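PDB 6EUD: ATP-dependent RNA helicase HrpB from Escherichia coli, which hydrolyses ATP to ADP and phosphate as a DExH-box NTPase of the RNA helicase kind and binds single-stranded RNA. Local coordinates for residues 351-354 with 355-358; 361-364 with 365-369. One frame throughout, in Å; residues are numbered along the deposited sequence.

Coming from the N terminus, the chain leaves helix 341-346 and enters a linker, where contact 1 (351-354 with 355-358) closes two overlapping tight turns. A short step later helix 361-370 begins, and contact 2 (361-364 with 365-369) is the winding of that helix itself, closing no loop. The two follow in series, neither nested nor crossed, with centres about 17 Å apart. They meet where Ile355 CD1 packs on Leu363 CD2 at 4.0 Å. Both also lean on helix 133-145 of the ATP-binding part, so this piece of the C-terminal helicase region is tied to the first half of the motor; contact 2 adds helices 106-113 and 386-398.

Contact 1 of 2, residues 351-354 with 355-358; sequences SEPE and ILQS
Pro353 and Glu354 offer their carbonyls to the N-H groups of Leu356 and Gln357, and residues 353-357 thereby wind through two overlapping type I beta turns in the linker between helix 341-346 and helix 361-370. Leu356 N lies 3.1 Å from Pro353 O, and Gln357 N 3.0 Å from Glu354 O, each with an N-H...O angle of 157°. Glu354 O is gripped a second time by the hydroxyl of Ser358, with OG 3.2 Å from Glu354 O; Ser358 OG and Gln357 N reach this oxygen from opposite faces of its carbonyl plane. A chi1 of 74°, which sets OG between the serine's own backbone N and carbonyl carbon, brings the hydroxyl back to this oxygen.

The apolar contacts gather around the proline. Its ring and the Leu356 side chain lie side by side and point the same way, Pro353 CD meeting Leu356 CD1 at 3.9 Å. Through another ring carbon, Pro353 CB touches Ile355 CG2 at 4.1 Å. Ile355 continues onto Leu133 and Asp136 of helix 133-145.

Among the polar side chains, Glu354 is fully extended, and this carries its carboxylate to helix 133-145, where OE1 accepts a hydrogen bond from the backbone N of Leu133, the first residue of that helix; the helix start would probably stabilise the negative charge. The extended Gln357 chain passes at a slant to Glu352, with their amide and carboxylate planes turned 66° apart. Glu352 OE1 and Gln357 OE1 stand 3.5 Å from each other, but both are acceptors and form no bond. The other carboxylate oxygen, Glu352 OE2, is joined weakly to Leu356 O by a water that donates to both, 3.4 Å from each.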
# COMPACT_ATOMS: atom_id res chain seq x y z
N SER A 351 -11.30 -9.37 -7.25
CA SER A 351 -10.08 -9.54 -6.46
C SER A 351 -9.20 -8.28 -6.47
O SER A 351 -9.20 -7.53 -7.43
CB SER A 351 -9.26 -10.72 -6.98
OG SER A 351 -10.01 -11.90 -6.85
N GLU A 352 -8.47 -8.07 -5.39
CA GLU A 352 -7.57 -6.95 -5.26
C GLU A 352 -6.28 -7.23 -6.04
O GLU A 352 -5.60 -8.22 -5.78
CB GLU A 352 -7.26 -6.71 -3.78
CG GLU A 352 -6.86 -5.29 -3.42
CD GLU A 352 -6.72 -5.14 -1.91
OE1 GLU A 352 -6.76 -6.19 -1.22
OE2 GLU A 352 -6.58 -4.00 -1.43
N PRO A 353 -5.94 -6.36 -7.00
CA PRO A 353 -4.70 -6.46 -7.79
C PRO A 353 -3.47 -6.34 -6.89
O PRO A 353 -3.55 -5.62 -5.89
CB PRO A 353 -4.79 -5.26 -8.75
CG PRO A 353 -6.21 -4.83 -8.75
CD PRO A 353 -6.74 -5.18 -7.38
N GLU A 354 -2.37 -7.00 -7.23
CA GLU A 354 -1.13 -6.97 -6.42
C GLU A 354 -0.57 -5.55 -6.23
O GLU A 354 -0.01 -5.23 -5.18
CB GLU A 354 -0.07 -7.89 -7.06
CG GLU A 354 1.27 -7.93 -6.35
CD GLU A 354 2.32 -8.80 -7.07
OE1 GLU A 354 2.10 -9.20 -8.22
OE2 GLU A 354 3.38 -9.08 -6.47
N ILE A 355 -0.75 -4.68 -7.22
CA ILE A 355 -0.25 -3.32 -7.11
C ILE A 355 -0.88 -2.54 -5.94
O ILE A 355 -0.29 -1.56 -5.45
CB ILE A 355 -0.46 -2.52 -8.44
CG1 ILE A 355 0.34 -1.21 -8.42
CG2 ILE A 355 -1.96 -2.31 -8.73
CD1 ILE A 355 0.41 -0.49 -9.76
N LEU A 356 -2.05 -2.98 -5.47
CA LEU A 356 -2.70 -2.27 -4.37
C LEU A 356 -2.26 -2.78 -3.00
O LEU A 356 -2.48 -2.11 -2.00
CB LEU A 356 -4.21 -2.37 -4.51
CG LEU A 356 -4.73 -1.71 -5.79
CD1 LEU A 356 -6.22 -1.68 -5.83
CD2 LEU A 356 -4.18 -0.32 -5.96
N GLN A 357 -1.62 -3.93 -2.94
CA GLN A 357 -1.32 -4.53 -1.65
C GLN A 357 0.19 -4.70 -1.41
O GLN A 357 0.60 -5.26 -0.39
CB GLN A 357 -2.07 -5.88 -1.54
CG GLN A 357 -1.83 -6.86 -2.72
CD GLN A 357 -2.88 -8.00 -2.85
OE1 GLN A 357 -3.95 -7.98 -2.23
NE2 GLN A 357 -2.55 -9.00 -3.67
N SER A 358 1.03 -4.19 -2.31
CA SER A 358 2.46 -4.47 -2.21
C SER A 358 3.39 -3.26 -2.05
O SER A 358 3.05 -2.11 -2.36
CB SER A 358 2.93 -5.28 -3.43
OG SER A 358 3.01 -4.47 -4.58
O HOH W 1 -3.81 -4.06 0.48

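Contact 2 of 2, residues 361-364 with 365-369; sequences SGLL and MELLQ
Leu367 N donates to Leu363 O at 2.9 Å, with an N-H...O angle of 168°, the straightest of the four backbone bonds here. Glu366 N makes an equally short bond to Gly362 O, while Met365 N pairs with Ser361 O and Leu368 N with Leu364 O.

Side chains one turn apart meet along the surface of the helix. Leu363, its CG anti to the backbone N (chi1 171°), bends its CD1 methyl towards Leu367, and the two side chains pass at a slant with Leu363 CD1 4.0 Å from Leu367 CG. This is the ordinary i to i+4 pairing of an alpha helix, here helix 361-370 in the C-terminal helicase region. Leu367 also packs on Pro375. Cutting Leu367 back to an alanine would probably open a gap beside Leu363 CD1 and weaken the packing on Pro375. Further round, Leu364 CG sits 4.3 Å from Leu368 CD1, a looser touch; Leu364 also packs on Ala392 and Leu396 of helix 386-398.

Glu366 neighbours Leu363 round the helix, and both touch Leu137 of helix 133-145. Its CG passes 3.2 Å from Gly362 O, and the Glu366 chain bends at chi2 (-71°) to carry the carboxylate off to Arg109 of helix 106-113, where Glu366 OE2 forms a salt bridge with Arg109 NH2.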
# COMPACT_ATOMS: atom_id res chain seq x y z
N SER A 361 8.51 0.26 -3.53
CA SER A 361 9.85 0.83 -3.67
C SER A 361 10.52 0.37 -4.98
O SER A 361 11.16 1.18 -5.65
CB SER A 361 10.72 0.47 -2.47
OG SER A 361 10.79 -0.93 -2.24
N GLY A 362 10.36 -0.90 -5.36
CA GLY A 362 10.88 -1.37 -6.64
C GLY A 362 10.20 -0.69 -7.83
O GLY A 362 10.87 -0.24 -8.77
N LEU A 363 8.87 -0.61 -7.79
CA LEU A 363 8.09 0.01 -8.84
C LEU A 363 8.45 1.48 -9.01
O LEU A 363 8.59 1.98 -10.13
CB LEU A 363 6.60 -0.13 -8.54
CG LEU A 363 5.66 0.65 -9.45
CD1 LEU A 363 5.85 0.23 -10.89
CD2 LEU A 363 4.24 0.36 -9.01
N LEU A 364 8.61 2.16 -7.89
CA LEU A 364 8.94 3.58 -7.91
C LEU A 364 10.33 3.76 -8.52
O LEU A 364 10.57 4.68 -9.30
CB LEU A 364 8.87 4.16 -6.50
CG LEU A 364 9.02 5.67 -6.29
CD1 LEU A 364 7.99 6.40 -7.13
CD2 LEU A 364 8.86 6.03 -4.80
N MET A 365 11.24 2.86 -8.16
CA MET A 365 12.58 2.86 -8.72
C MET A 365 12.51 2.65 -10.23
O MET A 365 13.21 3.32 -10.96
CB MET A 365 13.42 1.79 -8.02
CG MET A 365 14.86 1.67 -8.47
SD MET A 365 15.86 3.05 -7.94
CE MET A 365 15.76 2.84 -6.18
N GLU A 366 11.65 1.75 -10.70
CA GLU A 366 11.47 1.53 -12.14
C GLU A 366 10.92 2.74 -12.89
O GLU A 366 11.43 3.11 -13.95
CB GLU A 366 10.54 0.34 -12.41
CG GLU A 366 11.03 -0.99 -11.90
CD GLU A 366 12.22 -1.55 -12.68
OE1 GLU A 366 12.80 -0.85 -13.55
OE2 GLU A 366 12.58 -2.71 -12.42
N LEU A 367 9.85 3.33 -12.35
CA LEU A 367 9.23 4.51 -12.96
C LEU A 367 10.21 5.69 -13.03
O LEU A 367 10.25 6.40 -14.03
CB LEU A 367 7.97 4.91 -12.19
CG LEU A 367 6.86 3.85 -12.15
CD1 LEU A 367 5.67 4.35 -11.35
CD2 LEU A 367 6.44 3.46 -13.57
N LEU A 368 10.99 5.91 -11.97
CA LEU A 368 11.99 6.99 -11.96
C LEU A 368 13.05 6.78 -13.05
O LEU A 368 13.34 7.69 -13.83
CB LEU A 368 12.66 7.11 -10.59
CG LEU A 368 11.80 7.68 -9.46
CD1 LEU A 368 12.45 7.39 -8.12
CD2 LEU A 368 11.57 9.18 -9.63
N GLN A 369 13.61 5.57 -13.10
CA GLN A 369 14.55 5.17 -14.15
C GLN A 369 13.88 5.26 -15.53
O GLN A 369 14.53 5.58 -16.52
CB GLN A 369 15.05 3.74 -13.91
CG GLN A 369 16.10 3.25 -14.90
CD GLN A 369 16.35 1.75 -14.79
OE1 GLN A 369 15.58 1.02 -14.16
NE2 GLN A 369 17.43 1.28 -15.39